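Local coordinates for microcompartments protein (Halothece sp. PCC 7418, PDB 5VGU) that probably forms hexameric tiles of the beta-carboxysome shell, as a CcmK4 protein of the bacterial microcompartment family that can also join CcmK3 in mixed hexamers, at residues A[4-9]-A[46-51]; A[22-27]-A[55-60]; A[29-34]-A[92-97]. All blocks are in the same frame, centred on the assembly; numbering follows the deposited sequence.

Interaction 1 (A[4-9]-A[46-51])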
loop_
_atom_site.group_PDB
_atom_site.type_symbol
_atom_site.label_atom_id
_atom_site.label_comp_id
_atom_site.label_asym_id
_atom_site.label_seq_id
_atom_site.Cartn_x
_atom_site.Cartn_y
_atom_site.Cartn_z
ATOM N N ASP A 4 -23.338 15.364 -14.939
ATOM C CA ASP A 4 -23.214 14.187 -15.791
ATOM C C ASP A 4 -23.162 12.924 -14.946
ATOM O O ASP A 4 -22.611 12.912 -13.836
ATOM C CB ASP A 4 -21.932 14.248 -16.643
ATOM C CG ASP A 4 -22.032 15.210 -17.809
ATOM O OD1 ASP A 4 -23.091 15.838 -17.997
ATOM O OD2 ASP A 4 -21.036 15.337 -18.536
ATOM N N ALA A 5 -23.676 11.836 -15.512
ATOM C CA ALA A 5 -23.601 10.539 -14.859
ATOM C C ALA A 5 -22.155 10.130 -14.638
ATOM O O ALA A 5 -21.231 10.601 -15.317
ATOM C CB ALA A 5 -24.290 9.464 -15.681
ATOM N N VAL A 6 -21.968 9.234 -13.680
ATOM C CA VAL A 6 -20.659 8.650 -13.423
ATOM C C VAL A 6 -20.770 7.132 -13.541
ATOM O O VAL A 6 -21.740 6.517 -13.083
ATOM C CB VAL A 6 -20.076 9.121 -12.059
ATOM C CG1 VAL A 6 -20.967 8.891 -10.936
ATOM C CG2 VAL A 6 -18.722 8.439 -11.768
ATOM N N GLY A 7 -19.791 6.551 -14.207
ATOM C CA GLY A 7 -19.620 5.107 -14.233
ATOM C C GLY A 7 -18.291 4.741 -13.599
ATOM O O GLY A 7 -17.278 5.406 -13.838
ATOM N N SER A 8 -18.298 3.661 -12.830
ATOM C CA SER A 8 -17.076 3.192 -12.210
ATOM C C SER A 8 -17.005 1.686 -12.354
ATOM O O SER A 8 -17.987 0.987 -12.092
ATOM C CB SER A 8 -17.016 3.597 -10.719
ATOM O OG SER A 8 -15.793 3.154 -10.137
ATOM N N LEU A 9 -15.832 1.208 -12.734
ATOM C CA LEU A 9 -15.582 -0.203 -12.973
ATOM C C LEU A 9 -14.225 -0.555 -12.386
ATOM O O LEU A 9 -13.259 0.194 -12.553
ATOM C CB LEU A 9 -15.648 -0.494 -14.483
ATOM C CG LEU A 9 -15.372 -1.910 -14.969
ATOM C CD1 LEU A 9 -16.146 -2.156 -16.244
ATOM C CD2 LEU A 9 -13.885 -2.120 -15.208
ATOM N N ILE A 46 -12.993 5.552 -13.848
ATOM C CA ILE A 46 -14.159 6.415 -13.682
ATOM C C ILE A 46 -14.409 7.134 -15.001
ATOM O O ILE A 46 -13.518 7.804 -15.538
ATOM C CB ILE A 46 -13.975 7.438 -12.546
ATOM C CG1 ILE A 46 -13.712 6.720 -11.208
ATOM C CG2 ILE A 46 -15.199 8.321 -12.424
ATOM C CD1 ILE A 46 -12.263 6.550 -10.912
ATOM N N ILE A 47 -15.636 7.046 -15.493
ATOM C CA ILE A 47 -16.030 7.768 -16.691
ATOM C C ILE A 47 -17.174 8.704 -16.324
ATOM O O ILE A 47 -17.904 8.471 -15.363
ATOM C CB ILE A 47 -16.454 6.853 -17.866
ATOM C CG1 ILE A 47 -17.578 5.904 -17.437
ATOM C CG2 ILE A 47 -15.279 6.074 -18.395
ATOM C CD1 ILE A 47 -18.229 5.152 -18.588
ATOM N N ARG A 48 -17.316 9.769 -17.114
ATOM C CA ARG A 48 -18.424 10.705 -17.000
ATOM C C ARG A 48 -19.052 10.923 -18.365
ATOM O O ARG A 48 -18.372 10.887 -19.398
ATOM C CB ARG A 48 -17.978 12.057 -16.458
ATOM C CG ARG A 48 -17.295 11.993 -15.078
ATOM C CD ARG A 48 -18.253 11.548 -13.952
ATOM N NE ARG A 48 -19.345 12.489 -13.761
ATOM C CZ ARG A 48 -19.303 13.596 -13.031
ATOM N NH1 ARG A 48 -18.210 13.952 -12.372
ATOM N NH2 ARG A 48 -20.375 14.376 -12.978
ATOM N N GLY A 49 -20.347 11.200 -18.338
ATOM C CA GLY A 49 -21.082 11.539 -19.537
ATOM C C GLY A 49 -22.573 11.493 -19.272
ATOM O O GLY A 49 -23.033 11.286 -18.137
ATOM N N ASP A 50 -23.335 11.712 -20.344
ATOM C CA ASP A 50 -24.783 11.537 -20.252
ATOM C C ASP A 50 -25.114 10.114 -19.816
ATOM O O ASP A 50 -24.420 9.162 -20.171
ATOM C CB ASP A 50 -25.466 11.853 -21.590
ATOM C CG ASP A 50 -25.427 13.335 -21.938
ATOM O OD1 ASP A 50 -25.223 14.175 -21.030
ATOM O OD2 ASP A 50 -25.611 13.664 -23.135
ATOM N N VAL A 51 -26.181 9.971 -19.014
ATOM C CA VAL A 51 -26.514 8.664 -18.447
ATOM C C VAL A 51 -26.653 7.585 -19.518
ATOM O O VAL A 51 -26.154 6.465 -19.346
ATOM C CB VAL A 51 -27.769 8.761 -17.551
ATOM C CG1 VAL A 51 -29.044 8.777 -18.325
ATOM C CG2 VAL A 51 -27.822 7.532 -16.672
HETATM O O HOH W 1 -25.648 14.802 -18.586
#

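Interaction 2 (A[22-27]-A[55-60])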
loop_
_atom_site.group_PDB
_atom_site.type_symbol
_atom_site.label_atom_id
_atom_site.label_comp_id
_atom_site.label_asym_id
_atom_site.label_seq_id
_atom_site.Cartn_x
_atom_site.Cartn_y
_atom_site.Cartn_z
ATOM N N ASP A 22 -10.560 1.514 -22.766
ATOM C CA ASP A 22 -10.529 1.754 -24.203
ATOM C C ASP A 22 -11.884 1.444 -24.839
ATOM O O ASP A 22 -12.373 2.207 -25.677
ATOM C CB ASP A 22 -9.419 0.929 -24.836
ATOM C CG ASP A 22 -9.141 1.328 -26.259
ATOM O OD1 ASP A 22 -8.687 2.472 -26.503
ATOM O OD2 ASP A 22 -9.415 0.480 -27.127
ATOM N N ALA A 23 -12.517 0.343 -24.442
ATOM C CA ALA A 23 -13.836 0.023 -24.990
ATOM C C ALA A 23 -14.864 1.078 -24.613
ATOM O O ALA A 23 -15.707 1.461 -25.434
ATOM C CB ALA A 23 -14.278 -1.361 -24.520
ATOM N N MET A 24 -14.804 1.574 -23.378
ATOM C CA MET A 24 -15.789 2.547 -22.914
ATOM C C MET A 24 -15.759 3.804 -23.760
ATOM O O MET A 24 -16.800 4.244 -24.276
ATOM C CB MET A 24 -15.522 2.892 -21.445
ATOM C CG MET A 24 -15.951 1.848 -20.466
ATOM S SD MET A 24 -15.285 2.235 -18.828
ATOM C CE MET A 24 -16.397 1.322 -17.773
ATOM N N VAL A 25 -14.573 4.397 -23.928
ATOM C CA VAL A 25 -14.497 5.682 -24.611
ATOM C C VAL A 25 -14.638 5.518 -26.119
ATOM O O VAL A 25 -14.978 6.485 -26.814
ATOM C CB VAL A 25 -13.197 6.436 -24.288
ATOM C CG1 VAL A 25 -13.175 6.808 -22.807
ATOM C CG2 VAL A 25 -11.950 5.627 -24.683
ATOM N N LYS A 26 -14.434 4.313 -26.643
ATOM C CA LYS A 26 -14.674 4.095 -28.060
ATOM C C LYS A 26 -16.140 3.828 -28.381
ATOM O O LYS A 26 -16.531 3.966 -29.545
ATOM C CB LYS A 26 -13.816 2.934 -28.566
ATOM C CG LYS A 26 -12.370 3.320 -28.793
ATOM C CD LYS A 26 -11.553 2.130 -29.155
ATOM C CE LYS A 26 -10.136 2.554 -29.531
ATOM N NZ LYS A 26 -9.263 1.361 -29.658
ATOM N N THR A 27 -16.961 3.436 -27.402
ATOM C CA THR A 27 -18.345 3.065 -27.688
ATOM C C THR A 27 -19.371 4.068 -27.203
ATOM O O THR A 27 -20.405 4.226 -27.854
ATOM C CB THR A 27 -18.705 1.697 -27.088
ATOM O OG1 THR A 27 -18.701 1.769 -25.664
ATOM C CG2 THR A 27 -17.735 0.624 -27.539
ATOM N N LYS A 55 -24.272 4.254 -19.823
ATOM C CA LYS A 55 -24.786 2.882 -19.861
ATOM C C LYS A 55 -24.171 2.100 -21.013
ATOM O O LYS A 55 -23.711 0.965 -20.838
ATOM C CB LYS A 55 -26.315 2.886 -19.974
ATOM C CG LYS A 55 -27.023 3.277 -18.704
ATOM C CD LYS A 55 -28.537 3.447 -18.940
ATOM C CE LYS A 55 -29.211 2.138 -19.356
ATOM N NZ LYS A 55 -30.657 2.334 -19.647
ATOM N N THR A 56 -24.156 2.699 -22.202
ATOM C CA THR A 56 -23.592 2.034 -23.372
ATOM C C THR A 56 -22.106 1.762 -23.186
ATOM O O THR A 56 -21.614 0.675 -23.523
ATOM C CB THR A 56 -23.824 2.896 -24.609
ATOM O OG1 THR A 56 -25.230 3.053 -24.800
ATOM C CG2 THR A 56 -23.204 2.273 -25.838
ATOM N N ALA A 57 -21.364 2.763 -22.702
ATOM C CA ALA A 57 -19.935 2.570 -22.455
ATOM C C ALA A 57 -19.687 1.476 -21.421
ATOM O O ALA A 57 -18.773 0.652 -21.580
ATOM C CB ALA A 57 -19.294 3.882 -22.007
ATOM N N MET A 58 -20.474 1.462 -20.342
ATOM C CA MET A 58 -20.250 0.474 -19.292
ATOM C C MET A 58 -20.436 -0.948 -19.822
ATOM O O MET A 58 -19.662 -1.848 -19.487
ATOM C CB MET A 58 -21.197 0.743 -18.115
ATOM C CG MET A 58 -21.033 -0.196 -16.934
ATOM S SD MET A 58 -19.410 -0.057 -16.135
ATOM C CE MET A 58 -19.297 1.721 -15.873
ATOM N N ASP A 59 -21.471 -1.178 -20.628
ATOM C CA ASP A 59 -21.669 -2.509 -21.199
ATOM C C ASP A 59 -20.465 -2.928 -22.029
ATOM O O ASP A 59 -20.003 -4.065 -21.936
ATOM C CB ASP A 59 -22.948 -2.564 -22.050
ATOM C CG ASP A 59 -24.206 -2.538 -21.220
ATOM O OD1 ASP A 59 -24.144 -2.853 -20.008
ATOM O OD2 ASP A 59 -25.275 -2.240 -21.793
ATOM N N ALA A 60 -19.950 -2.021 -22.855
ATOM C CA ALA A 60 -18.780 -2.341 -23.662
ATOM C C ALA A 60 -17.562 -2.612 -22.781
ATOM O O ALA A 60 -16.764 -3.515 -23.069
ATOM C CB ALA A 60 -18.498 -1.201 -24.637
#

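Interaction 3 (A[29-34]-A[92-97])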
loop_
_atom_site.group_PDB
_atom_site.type_symbol
_atom_site.label_atom_id
_atom_site.label_comp_id
_atom_site.label_asym_id
_atom_site.label_seq_id
_atom_site.Cartn_x
_atom_site.Cartn_y
_atom_site.Cartn_z
ATOM N N ARG A 29 -20.200 8.153 -25.849
ATOM C CA ARG A 29 -19.731 9.539 -25.819
ATOM C C ARG A 29 -19.461 9.902 -24.361
ATOM O O ARG A 29 -20.224 10.601 -23.691
ATOM C CB ARG A 29 -20.754 10.469 -26.465
ATOM C CG ARG A 29 -21.043 10.122 -27.923
ATOM C CD ARG A 29 -21.974 11.138 -28.568
ATOM N NE ARG A 29 -21.262 12.383 -28.851
ATOM C CZ ARG A 29 -21.842 13.527 -29.196
ATOM N NH1 ARG A 29 -23.163 13.604 -29.309
ATOM N NH2 ARG A 29 -21.095 14.599 -29.432
ATOM N N VAL A 30 -18.355 9.351 -23.853
ATOM C CA VAL A 30 -17.988 9.501 -22.455
ATOM C C VAL A 30 -16.526 9.908 -22.372
ATOM O O VAL A 30 -15.745 9.714 -23.309
ATOM C CB VAL A 30 -18.230 8.208 -21.650
ATOM C CG1 VAL A 30 -19.691 7.802 -21.732
ATOM C CG2 VAL A 30 -17.335 7.056 -22.135
ATOM N N THR A 31 -16.166 10.456 -21.214
ATOM C CA THR A 31 -14.807 10.868 -20.899
ATOM C C THR A 31 -14.291 10.018 -19.743
ATOM O O THR A 31 -14.933 9.936 -18.685
ATOM C CB THR A 31 -14.749 12.347 -20.499
ATOM O OG1 THR A 31 -15.289 13.178 -21.538
ATOM C CG2 THR A 31 -13.328 12.761 -20.202
ATOM N N LEU A 32 -13.131 9.407 -19.941
ATOM C CA LEU A 32 -12.404 8.773 -18.857
ATOM C C LEU A 32 -11.716 9.877 -18.073
ATOM O O LEU A 32 -10.917 10.625 -18.641
ATOM C CB LEU A 32 -11.388 7.775 -19.415
ATOM C CG LEU A 32 -10.462 7.108 -18.405
ATOM C CD1 LEU A 32 -11.217 6.139 -17.510
ATOM C CD2 LEU A 32 -9.327 6.406 -19.206
ATOM N N VAL A 33 -12.070 10.034 -16.798
ATOM C CA VAL A 33 -11.547 11.149 -16.015
ATOM C C VAL A 33 -10.418 10.752 -15.062
ATOM O O VAL A 33 -9.626 11.624 -14.661
ATOM C CB VAL A 33 -12.683 11.865 -15.244
ATOM C CG1 VAL A 33 -13.753 12.335 -16.205
ATOM C CG2 VAL A 33 -13.288 11.009 -14.161
ATOM N N GLY A 34 -10.303 9.482 -14.699
ATOM C CA GLY A 34 -9.268 9.090 -13.753
ATOM C C GLY A 34 -9.305 7.604 -13.470
ATOM O O GLY A 34 -10.184 6.870 -13.942
ATOM N N ILE A 92 -13.839 11.671 -8.932
ATOM C CA ILE A 92 -14.736 11.416 -10.056
ATOM C C ILE A 92 -15.008 12.645 -10.908
ATOM O O ILE A 92 -15.788 12.552 -11.861
ATOM C CB ILE A 92 -16.073 10.810 -9.586
ATOM C CG1 ILE A 92 -16.854 11.809 -8.705
ATOM C CG2 ILE A 92 -15.830 9.491 -8.874
ATOM C CD1 ILE A 92 -18.329 11.428 -8.519
ATOM N N ALA A 93 -14.420 13.795 -10.590
ATOM C CA ALA A 93 -14.699 15.023 -11.317
ATOM C C ALA A 93 -13.954 15.064 -12.649
ATOM O O ALA A 93 -12.912 14.437 -12.825
ATOM C CB ALA A 93 -14.313 16.229 -10.462
ATOM N N TYR A 94 -14.513 15.807 -13.596
ATOM C CA TYR A 94 -13.742 16.254 -14.736
ATOM C C TYR A 94 -12.542 17.064 -14.246
ATOM O O TYR A 94 -12.556 17.628 -13.146
ATOM C CB TYR A 94 -14.603 17.106 -15.670
ATOM C CG TYR A 94 -15.660 16.378 -16.456
ATOM C CD1 TYR A 94 -15.333 15.633 -17.584
ATOM C CD2 TYR A 94 -17.013 16.482 -16.104
ATOM C CE1 TYR A 94 -16.299 14.988 -18.324
ATOM C CE2 TYR A 94 -17.987 15.838 -16.841
ATOM C CZ TYR A 94 -17.625 15.099 -17.957
ATOM O OH TYR A 94 -18.581 14.452 -18.708
ATOM N N ASN A 95 -11.475 17.059 -15.042
ATOM C CA ASN A 95 -10.261 17.792 -14.712
ATOM C C ASN A 95 -9.656 18.378 -15.985
ATOM O O ASN A 95 -10.039 18.035 -17.105
ATOM C CB ASN A 95 -9.251 16.893 -13.991
ATOM C CG ASN A 95 -8.863 15.695 -14.826
ATOM O OD1 ASN A 95 -8.258 15.851 -15.876
ATOM N ND2 ASN A 95 -9.238 14.498 -14.380
ATOM N N GLU A 96 -8.688 19.282 -15.806
ATOM C CA GLU A 96 -8.160 19.996 -16.966
ATOM C C GLU A 96 -7.397 19.067 -17.914
ATOM O O GLU A 96 -7.352 19.333 -19.123
ATOM C CB GLU A 96 -7.287 21.158 -16.483
ATOM C CG GLU A 96 -5.983 20.737 -15.789
ATOM C CD GLU A 96 -5.333 21.872 -14.991
ATOM O OE1 GLU A 96 -4.411 22.534 -15.510
ATOM O OE2 GLU A 96 -5.745 22.098 -13.837
ATOM N N ASN A 97 -6.870 17.952 -17.407
ATOM C CA ASN A 97 -6.154 16.996 -18.259
ATOM C C ASN A 97 -7.069 16.350 -19.301
ATOM O O ASN A 97 -6.593 15.922 -20.358
ATOM C CB ASN A 97 -5.507 15.945 -17.354
ATOM C CG ASN A 97 -4.552 15.032 -18.085
ATOM O OD1 ASN A 97 -3.811 15.463 -18.963
ATOM N ND2 ASN A 97 -4.553 13.754 -17.706
HETATM O O HOH W 2 -18.023 13.367 -21.412
#

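Interaction 1 (A[4-9]-A[46-51])
Gly7 and Ile47 form a hydrogen-bonded pair at the middle of an antiparallel ladder in the BMC-domain sheet, where the axes of strands 5-9 and 46-49 come within 4.7 Å. The backbone bonds Gly7 N to Ile47 O and Ile47 N to Gly7 O are both 2.9 Å and nearly straight. Glycine suits this place, because a CB here would press on Ile47 CG1. Gly49 N donates to Ala5 O, while the return bond from Ala5 N to Gly49 O is weak.

Arg48 adds side-chain-to-backbone bonds. Bends at chi2 (-66°) and chi3 (-63°) fold its chain across Val6 CB and turn the guanidinium edge to two carbonyls. Arg48 NH2 donates to Asp4 O at 2.8 Å. Arg48 NE reaches Ala5 O at 3.1 Å from above the carbonyl plane, on the face opposite Gly49 N. NH1 turns to Glu87 and Ile92 O. A methionine here would probably leave Asp4 O without its arginine donors, Ala5 O without its second donor, and Glu87 without its counter-charge.

Apolar packing flanks the ladder: Val6 CG2 lies beside Ile46 CG2 at 3.6 Å, and on the other face the Ala5 methyl fits against Val51, where helix 51-65 begins.

Asp4 OD2 is hydrogen-bonded to Tyr94 OH. The Asp4 and Asp50 carboxylates lie close, their repulsion probably eased by a water donating to Asp4 OD1 (2.8 Å) and Asp50 OD1 (2.6 Å).

Interaction 2 (A[22-27]-A[55-60])
Met24 and Ala57 bring their CA atoms to 4.2 Å where helices 22-27 and 55-60 cross, their axes 7.5 Å apart at closest approach and their directions 144° apart. Such a close approach needs small residues, and alanine supplies them. The Ala57 methyl sits 3.4 Å from Met24 O, and in return Met24 CG lies over Ala57 O. Further along, Ala23 CB rests against the carbonyl of Ala60.

Beyond CG the Met24 chain runs extended, carrying its methyl toward the sheet. Met58 starts off away from the other helix, but bends at chi2 (64°) and chi3 (51°) bring its end back beside Met24. The two thioethers point the same way, with Met24 CE and Met58 CE a tight 3.5 Å apart, and both touch Leu9 of strand 5-12. A flexible, unbranched methionine can adapt its torsions to reach between helices and sheet.

Thr27 closes the solvent side: its OG1 donates to Ala23 O at 3.0 Å, one turn back. Thr27 OG1 also lies 3.1 Å from Ala60 CB, with CG2 against the same methyl. Away from the interface, Lys26 and Asp22 form a salt bridge, and both also bond to backbone atoms of a neighbouring subunit.

With the Thr27 hydroxyl bonded within its own helix, the pairing of the two helices rests on close shape fit and apolar contact rather than on matched polar groups.

Interaction 3 (A[29-34]-A[92-97])
Val33 sets its branched side chain against the backbone carbonyls of Ile92 and Ala93, with CB 3.5 Å from Ala93 O and CG2 touching both oxygens. Here the segment that follows helix 84-89 crosses strand 30-39, which is outermost in the antiparallel sheet of the BMC domain as counted within one chain. No ladder links the two, since residues 92-97 have no regular structure, and the contact therefore depends on individual side chains. Valine suits the place through its two methyls: CG2 goes to the carbonyls, while Val33 CG1 meets Tyr94 CD1 at 3.9 Å.

The Tyr94 side chain crosses those of Val33 and Thr31 obliquely. With chi1 near -71° its ring extends from Val33 toward Thr31, whose CB and OG1 both stand at the ring edge, 3.8 Å from Tyr94 CE1. A water in the plane of the ring, at its edge, donates to Tyr94 OH at 3.0 Å and is hydrogen-bonded to Thr31 OG1 at 2.7 Å. Threonine thus offers the ring both carbon and oxygen, and the oxygen also binds the water. Through its hydroxyl and a cation-pi contact with Arg102, Tyr94 links Asp4, just before strand 5-12, to helix 99-104.

Asn85 of a neighbouring subunit accepts a bond from Leu32 N and touches Thr31, and Val89 of that subunit packs on Leu32, which places this contact close to a subunit interface.

Asn95 makes the direct polar link. Its CG stands between the backbone N and the carbonyl carbon (chi1 59°), bringing the amide back to the strand. There Asn95 ND2 donates to Val33 O at 2.9 Å, lying in the carbonyl plane on a lone pair, and the acceptor lies almost in the plane of the amide.

In the fold
Interaction 1 is the buried one, a ladder inside the sheet governed by backbone bonds and the arginine that reinforces them. Interactions 2 and 3 are only partly buried. Interaction 2 pairs the helices that follow strands 5-12 and 42-49, so it joins the same two strand-helix units as interaction 1, but by apolar fit; Met58 and Ala57 touch Gly7 and Ile47 between the layers. Interaction 3 lays the segment between helices 84-89 and 99-104 on strand 30-39, the neighbour of 42-49, using scattered side-chain contacts and a water. It meets interaction 1 through Tyr94 and Ile92. Interactions 2 and 3 both touch the same third subunit, while interaction 1 meets the second through Val6 and Ser8.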